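Local structure of arginine decarboxylase (Campylobacter jejuni subsp. jejuni, 3NZP) at residues 238-248 with 288-299. The protein probably catalyses the pyridoxal-phosphate-dependent decarboxylation of arginine to agmatine, an early step in the biosynthesis of spermidine. Residues are numbered along the deposited sequence; the frame is centred on the assembly and turned at random.
Sequences ITEIHPLKKAL and RNYTLREYANDV
The phenol oxygen of Tyr290 is gripped twice: OH donates to the carbonyl O of Ile238 at 2.9 Å, with the donor lying in the plane of that carbonyl, and it accepts from the backbone N of Ala276. One residue along, Asn289 N gives a nearly straight bond of 3.0 Å to Thr239 O, so two consecutive carbonyls of the loop leading into helix 242-248 are held by neighbouring residues of the 288-291 loop. The Tyr290 ring itself is sandwiched. Ile241 CD1 sits over one face, 4.1 Å from the ring centroid in a CH-pi contact, while Arg288 CD covers the middle of the opposite face. Ile241 reaches this place because CG1 stands anti to its backbone N (chi1 -176°), which also brings CG1 near Asp298.

Beyond the loops the helices take over. Leu244 CD1 meets the edge of the Tyr295 ring, 3.7 Å from Tyr295 CD2, and Leu248 CD2 packs against Val299 CG1 at 3.9 Å; Leu248, Tyr295 and Val299 all rest on Leu271 of strand 268-272. On the outer side Lys245, bent at chi3 (-72°), folds across Asp298 in a salt bridge, Lys245 NZ to Asp298 OD1 3.3 Å, whose hydrogen bond is weak. Helix 292-299 itself begins with a capping box, Thr291 OG1 accepting from Glu294 N and Glu294 OE2 weakly from Thr291 N.

The axes of segments 242-248 and 292-299 run 18° from parallel and come within 10.6 Å at their closest, as expected of successive outer helices in a TIM barrel, here the pyridoxal-binding barrel, where the backbone of Ile238 also bonds to cofactor-binding Gly274.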
ATOM      1  N   ILE B 238      16.769  10.146  -1.008  1.00 34.72           N
ATOM      2  CA  ILE B 238      17.053  11.559  -1.230  1.00 31.93           C
ATOM      3  C   ILE B 238      17.810  11.669  -2.551  1.00 33.49           C
ATOM      4  O   ILE B 238      18.997  11.362  -2.615  1.00 32.11           O
ATOM      5  CB  ILE B 238      17.955  12.122  -0.121  1.00 38.77           C
ATOM      6  CG1 ILE B 238      17.327  11.887   1.261  1.00 44.13           C
ATOM      7  CG2 ILE B 238      18.224  13.596  -0.382  1.00 37.35           C
ATOM      8  CD1 ILE B 238      16.066  12.677   1.537  1.00 31.96           C
ATOM      9  N   THR B 239      17.129  12.106  -3.600  1.00 36.88           N
ATOM     10  CA  THR B 239      17.748  12.227  -4.919  1.00 41.73           C
ATOM     11  C   THR B 239      18.818  13.318  -5.062  1.00 43.63           C
ATOM     12  O   THR B 239      19.742  13.189  -5.867  1.00 40.30           O
ATOM     13  CB  THR B 239      16.678  12.485  -5.979  1.00 41.99           C
ATOM     14  OG1 THR B 239      15.919  13.645  -5.605  1.00 44.88           O
ATOM     15  CG2 THR B 239      15.755  11.295  -6.102  1.00 41.34           C
ATOM     16  N   GLU B 240      18.686  14.393  -4.290  1.00 46.18           N
ATOM     17  CA  GLU B 240      19.634  15.510  -4.347  1.00 50.23           C
ATOM     18  C   GLU B 240      20.656  15.439  -3.219  1.00 49.30           C
ATOM     19  O   GLU B 240      20.313  15.101  -2.088  1.00 54.66           O
ATOM     20  CB  GLU B 240      18.880  16.839  -4.242  1.00 67.15           C
ATOM     21  CG  GLU B 240      17.774  17.017  -5.262  1.00 74.28           C
ATOM     22  CD  GLU B 240      18.317  17.021  -6.676  1.00 84.68           C
ATOM     23  OE1 GLU B 240      17.789  16.254  -7.516  1.00 89.09           O
ATOM     24  OE2 GLU B 240      19.272  17.786  -6.948  1.00 84.61           O
ATOM     25  N   ILE B 241      21.904  15.786  -3.517  1.00 47.31           N
ATOM     26  CA  ILE B 241      22.968  15.747  -2.511  1.00 43.63           C
ATOM     27  C   ILE B 241      23.029  17.016  -1.665  1.00 42.23           C
ATOM     28  O   ILE B 241      23.562  17.016  -0.558  1.00 44.05           O
ATOM     29  CB  ILE B 241      24.348  15.548  -3.165  1.00 37.17           C
ATOM     30  CG1 ILE B 241      25.429  15.400  -2.092  1.00 37.56           C
ATOM     31  CG2 ILE B 241      24.665  16.730  -4.053  1.00 42.40           C
ATOM     32  CD1 ILE B 241      25.305  14.146  -1.255  1.00 28.86           C
ATOM     33  N   HIS B 242      22.475  18.099  -2.185  1.00 45.08           N
ATOM     34  CA  HIS B 242      22.495  19.367  -1.469  1.00 44.30           C
ATOM     35  C   HIS B 242      21.792  19.318  -0.120  1.00 38.11           C
ATOM     36  O   HIS B 242      22.350  19.710   0.906  1.00 33.99           O
ATOM     37  CB  HIS B 242      21.854  20.443  -2.333  1.00 49.12           C
ATOM     38  CG  HIS B 242      21.785  21.781  -1.674  1.00 51.90           C
ATOM     39  ND1 HIS B 242      22.901  22.555  -1.434  1.00 56.64           N
ATOM     40  CD2 HIS B 242      20.730  22.480  -1.193  1.00 51.45           C
ATOM     41  CE1 HIS B 242      22.534  23.675  -0.836  1.00 56.00           C
ATOM     42  NE2 HIS B 242      21.223  23.654  -0.678  1.00 54.76           N
ATOM     43  N   PRO B 243      20.539  18.853  -0.108  1.00 39.98           N
ATOM     44  CA  PRO B 243      19.832  18.790   1.169  1.00 40.83           C
ATOM     45  C   PRO B 243      20.631  18.048   2.253  1.00 37.95           C
ATOM     46  O   PRO B 243      20.588  18.411   3.426  1.00 37.72           O
ATOM     47  CB  PRO B 243      18.515  18.103   0.795  1.00 37.17           C
ATOM     48  CG  PRO B 243      18.858  17.313  -0.434  1.00 25.26           C
ATOM     49  CD  PRO B 243      19.732  18.255  -1.187  1.00 32.75           C
ATOM     50  N   LEU B 244      21.373  17.020   1.861  1.00 34.58           N
ATOM     51  CA  LEU B 244      22.165  16.271   2.826  1.00 38.74           C
ATOM     52  C   LEU B 244      23.278  17.150   3.387  1.00 41.43           C
ATOM     53  O   LEU B 244      23.531  17.133   4.581  1.00 41.84           O
ATOM     54  CB  LEU B 244      22.767  15.036   2.161  1.00 41.93           C
ATOM     55  CG  LEU B 244      21.718  14.192   1.427  1.00 58.68           C
ATOM     56  CD1 LEU B 244      22.390  13.207   0.490  1.00 61.95           C
ATOM     57  CD2 LEU B 244      20.834  13.468   2.441  1.00 65.46           C
ATOM     58  N   LYS B 245      23.938  17.916   2.520  1.00 43.24           N
ATOM     59  CA  LYS B 245      25.025  18.797   2.936  1.00 39.70           C
ATOM     60  C   LYS B 245      24.521  19.947   3.790  1.00 40.12           C
ATOM     61  O   LYS B 245      25.193  20.394   4.718  1.00 35.95           O
ATOM     62  CB  LYS B 245      25.787  19.333   1.717  1.00 35.58           C
ATOM     63  CG  LYS B 245      26.899  18.388   1.279  1.00 48.17           C
ATOM     64  CD  LYS B 245      27.772  18.881   0.126  1.00 50.38           C
ATOM     65  CE  LYS B 245      27.040  18.863  -1.211  1.00 62.47           C
ATOM     66  NZ  LYS B 245      27.988  18.970  -2.377  1.00 62.86           N
ATOM     67  N   LYS B 246      23.331  20.430   3.476  1.00 41.49           N
ATOM     68  CA  LYS B 246      22.769  21.515   4.254  1.00 44.23           C
ATOM     69  C   LYS B 246      22.462  21.002   5.658  1.00 44.49           C
ATOM     70  O   LYS B 246      22.686  21.696   6.649  1.00 35.17           O
ATOM     71  CB  LYS B 246      21.492  22.024   3.593  1.00 50.25           C
ATOM     72  CG  LYS B 246      21.720  23.137   2.588  1.00 65.55           C
ATOM     73  CD  LYS B 246      21.747  24.517   3.266  1.00 71.14           C
ATOM     74  CE  LYS B 246      20.488  24.788   4.143  1.00 79.43           C
ATOM     75  NZ  LYS B 246      19.138  24.662   3.474  1.00 73.59           N
ATOM     76  N   ALA B 247      21.961  19.770   5.716  1.00 44.50           N
ATOM     77  CA  ALA B 247      21.598  19.120   6.967  1.00 39.35           C
ATOM     78  C   ALA B 247      22.817  18.808   7.815  1.00 37.17           C
ATOM     79  O   ALA B 247      22.897  19.179   8.977  1.00 39.45           O
ATOM     80  CB  ALA B 247      20.846  17.832   6.677  1.00 29.73           C
ATOM     81  N   LEU B 248      23.762  18.103   7.216  1.00 38.74           N
ATOM     82  CA  LEU B 248      24.959  17.715   7.911  1.00 39.83           C
ATOM     83  C   LEU B 248      25.632  18.925   8.544  1.00 44.99           C
ATOM     84  O   LEU B 248      26.051  18.877   9.702  1.00 48.73           O
ATOM     85  CB  LEU B 248      25.897  17.011   6.945  1.00 37.43           C
ATOM     86  CG  LEU B 248      27.160  16.419   7.562  1.00 49.35           C
ATOM     87  CD1 LEU B 248      26.813  15.512   8.747  1.00 35.22           C
ATOM     88  CD2 LEU B 248      27.914  15.653   6.481  1.00 47.09           C
ATOM     89  N   ARG B 288      19.345   9.384  -8.690  1.00 43.28           N
ATOM     90  CA  ARG B 288      20.019  10.304  -7.791  1.00 44.80           C
ATOM     91  C   ARG B 288      21.092  11.015  -8.579  1.00 44.44           C
ATOM     92  O   ARG B 288      21.677  10.433  -9.481  1.00 49.52           O
ATOM     93  CB  ARG B 288      20.658   9.566  -6.614  1.00 41.60           C
ATOM     94  CG  ARG B 288      21.589   8.436  -6.979  1.00 30.53           C
ATOM     95  CD  ARG B 288      22.351   8.016  -5.729  1.00 38.07           C
ATOM     96  NE  ARG B 288      22.880   6.648  -5.753  1.00 33.18           N
ATOM     97  CZ  ARG B 288      23.735   6.176  -6.655  1.00 40.59           C
ATOM     98  NH1 ARG B 288      24.174   6.954  -7.636  1.00 46.74           N
ATOM     99  NH2 ARG B 288      24.172   4.928  -6.557  1.00 41.95           N
ATOM    100  N   ASN B 289      21.349  12.272  -8.233  1.00 41.35           N
ATOM    101  CA  ASN B 289      22.359  13.054  -8.934  1.00 43.82           C
ATOM    102  C   ASN B 289      23.709  12.981  -8.275  1.00 43.99           C
ATOM    103  O   ASN B 289      24.571  13.809  -8.512  1.00 51.57           O
ATOM    104  CB  ASN B 289      21.957  14.519  -9.002  1.00 52.83           C
ATOM    105  CG  ASN B 289      22.034  15.214  -7.638  1.00 68.99           C
ATOM    106  OD1 ASN B 289      23.097  15.288  -7.008  1.00 69.91           O
ATOM    107  ND2 ASN B 289      20.899  15.724  -7.180  1.00 74.07           N
ATOM    108  N   TYR B 290      23.931  11.998  -7.448  1.00 40.62           N
ATOM    109  CA  TYR B 290      25.268  11.975  -6.768  1.00 39.98           C
ATOM    110  C   TYR B 290      25.830  10.545  -6.613  1.00 43.13           C
ATOM    111  O   TYR B 290      25.064   9.570  -6.759  1.00 46.87           O
ATOM    112  CB  TYR B 290      25.223  12.641  -5.391  1.00 35.99           C
ATOM    113  CG  TYR B 290      24.266  11.960  -4.444  1.00 35.95           C
ATOM    114  CD1 TYR B 290      24.684  10.955  -3.593  1.00 31.25           C
ATOM    115  CD2 TYR B 290      22.948  12.319  -4.396  1.00 33.32           C
ATOM    116  CE1 TYR B 290      23.777  10.314  -2.680  1.00 32.89           C
ATOM    117  CE2 TYR B 290      22.020  11.721  -3.521  1.00 29.84           C
ATOM    118  CZ  TYR B 290      22.428  10.718  -2.666  1.00 37.20           C
ATOM    119  OH  TYR B 290      21.528  10.147  -1.827  1.00 26.23           O
ATOM    120  N   THR B 291      27.102  10.334  -6.283  1.00 44.72           N
ATOM    121  CA  THR B 291      27.624   8.946  -6.122  1.00 42.37           C
ATOM    122  C   THR B 291      27.820   8.589  -4.644  1.00 37.63           C
ATOM    123  O   THR B 291      27.812   9.465  -3.783  1.00 30.99           O
ATOM    124  CB  THR B 291      28.977   8.772  -6.835  1.00 41.71           C
ATOM    125  OG1 THR B 291      30.005   9.423  -6.081  1.00 47.68           O
ATOM    126  CG2 THR B 291      28.924   9.369  -8.226  1.00 42.01           C
ATOM    127  N   LEU B 292      28.006   7.308  -4.348  1.00 32.81           N
ATOM    128  CA  LEU B 292      28.200   6.906  -2.960  1.00 32.60           C
ATOM    129  C   LEU B 292      29.442   7.604  -2.409  1.00 32.91           C
ATOM    130  O   LEU B 292      29.416   8.169  -1.312  1.00 32.86           O
ATOM    131  CB  LEU B 292      28.382   5.388  -2.850  1.00 28.55           C
ATOM    132  CG  LEU B 292      28.011   4.741  -1.509  1.00 33.03           C
ATOM    133  CD1 LEU B 292      28.658   3.370  -1.430  1.00 27.84           C
ATOM    134  CD2 LEU B 292      28.474   5.592  -0.344  1.00 33.54           C
ATOM    135  N   ARG B 293      30.522   7.573  -3.187  1.00 33.02           N
ATOM    136  CA  ARG B 293      31.784   8.194  -2.794  1.00 36.53           C
ATOM    137  C   ARG B 293      31.591   9.684  -2.523  1.00 33.77           C
ATOM    138  O   ARG B 293      32.146  10.225  -1.565  1.00 31.32           O
ATOM    139  CB  ARG B 293      32.846   7.975  -3.887  1.00 33.87           C
ATOM    140  CG  ARG B 293      34.251   8.451  -3.520  1.00 31.44           C
ATOM    141  CD  ARG B 293      34.709   7.850  -2.203  1.00 50.31           C
ATOM    142  NE  ARG B 293      35.934   8.457  -1.681  1.00 51.92           N
ATOM    143  CZ  ARG B 293      37.170   8.072  -1.987  1.00 52.27           C
ATOM    144  NH1 ARG B 293      38.199   8.707  -1.446  1.00 56.88           N
ATOM    145  NH2 ARG B 293      37.380   7.058  -2.820  1.00 44.81           N
ATOM    146  N   GLU B 294      30.793  10.332  -3.368  1.00 31.30           N
ATOM    147  CA  GLU B 294      30.510  11.753  -3.214  1.00 29.90           C
ATOM    148  C   GLU B 294      29.811  11.976  -1.873  1.00 38.50           C
ATOM    149  O   GLU B 294      30.153  12.884  -1.108  1.00 36.32           O
ATOM    150  CB  GLU B 294      29.626  12.244  -4.356  1.00 25.05           C
ATOM    151  CG  GLU B 294      29.307  13.712  -4.258  1.00 37.63           C
ATOM    152  CD  GLU B 294      28.663  14.274  -5.517  1.00 44.22           C
ATOM    153  OE1 GLU B 294      28.465  15.506  -5.564  1.00 49.01           O
ATOM    154  OE2 GLU B 294      28.355  13.501  -6.451  1.00 40.74           O
ATOM    155  N   TYR B 295      28.830  11.128  -1.590  1.00 41.81           N
ATOM    156  CA  TYR B 295      28.093  11.210  -0.342  1.00 38.82           C
ATOM    157  C   TYR B 295      29.082  11.049   0.813  1.00 37.65           C
ATOM    158  O   TYR B 295      29.091  11.845   1.753  1.00 39.25           O
ATOM    159  CB  TYR B 295      27.020  10.124  -0.318  1.00 43.07           C
ATOM    160  CG  TYR B 295      26.263  10.006   0.978  1.00 41.76           C
ATOM    161  CD1 TYR B 295      26.619   9.053   1.923  1.00 45.80           C
ATOM    162  CD2 TYR B 295      25.197  10.842   1.258  1.00 34.65           C
ATOM    163  CE1 TYR B 295      25.928   8.939   3.118  1.00 53.10           C
ATOM    164  CE2 TYR B 295      24.498  10.742   2.448  1.00 39.90           C
ATOM    165  CZ  TYR B 295      24.869   9.788   3.379  1.00 47.86           C
ATOM    166  OH  TYR B 295      24.203   9.688   4.586  1.00 49.84           O
ATOM    167  N   ALA B 296      29.930  10.031   0.734  1.00 34.00           N
ATOM    168  CA  ALA B 296      30.911   9.805   1.787  1.00 38.45           C
ATOM    169  C   ALA B 296      31.902  10.968   1.894  1.00 37.70           C
ATOM    170  O   ALA B 296      32.093  11.521   2.979  1.00 39.39           O
ATOM    171  CB  ALA B 296      31.653   8.480   1.553  1.00 35.19           C
ATOM    172  N   ASN B 297      32.532  11.350   0.785  1.00 30.88           N
ATOM    173  CA  ASN B 297      33.485  12.452   0.838  1.00 30.43           C
ATOM    174  C   ASN B 297      32.836  13.687   1.451  1.00 31.62           C
ATOM    175  O   ASN B 297      33.414  14.332   2.327  1.00 30.38           O
ATOM    176  CB  ASN B 297      34.021  12.797  -0.553  1.00 29.65           C
ATOM    177  CG  ASN B 297      34.903  11.714  -1.118  1.00 29.64           C
ATOM    178  OD1 ASN B 297      35.615  11.033  -0.384  1.00 29.24           O
ATOM    179  ND2 ASN B 297      34.876  11.559  -2.433  1.00 35.94           N
ATOM    180  N   ASP B 298      31.625  14.007   1.004  1.00 27.56           N
ATOM    181  CA  ASP B 298      30.923  15.163   1.539  1.00 26.80           C
ATOM    182  C   ASP B 298      30.740  15.057   3.049  1.00 31.38           C
ATOM    183  O   ASP B 298      30.990  16.018   3.774  1.00 29.84           O
ATOM    184  CB  ASP B 298      29.579  15.338   0.844  1.00 26.39           C
ATOM    185  CG  ASP B 298      29.730  15.885  -0.553  1.00 40.67           C
ATOM    186  OD1 ASP B 298      28.732  15.924  -1.316  1.00 48.17           O
ATOM    187  OD2 ASP B 298      30.858  16.285  -0.893  1.00 50.52           O
ATOM    188  N   VAL B 299      30.315  13.896   3.536  1.00 31.49           N
ATOM    189  CA  VAL B 299      30.113  13.734   4.971  1.00 31.19           C
ATOM    190  C   VAL B 299      31.399  13.958   5.737  1.00 34.65           C
ATOM    191  O   VAL B 299      31.451  14.773   6.660  1.00 41.28           O
ATOM    192  CB  VAL B 299      29.555  12.327   5.328  1.00 35.77           C
ATOM    193  CG1 VAL B 299      29.487  12.143   6.845  1.00 21.82           C
ATOM    194  CG2 VAL B 299      28.172  12.155   4.727  1.00 31.59           C
TER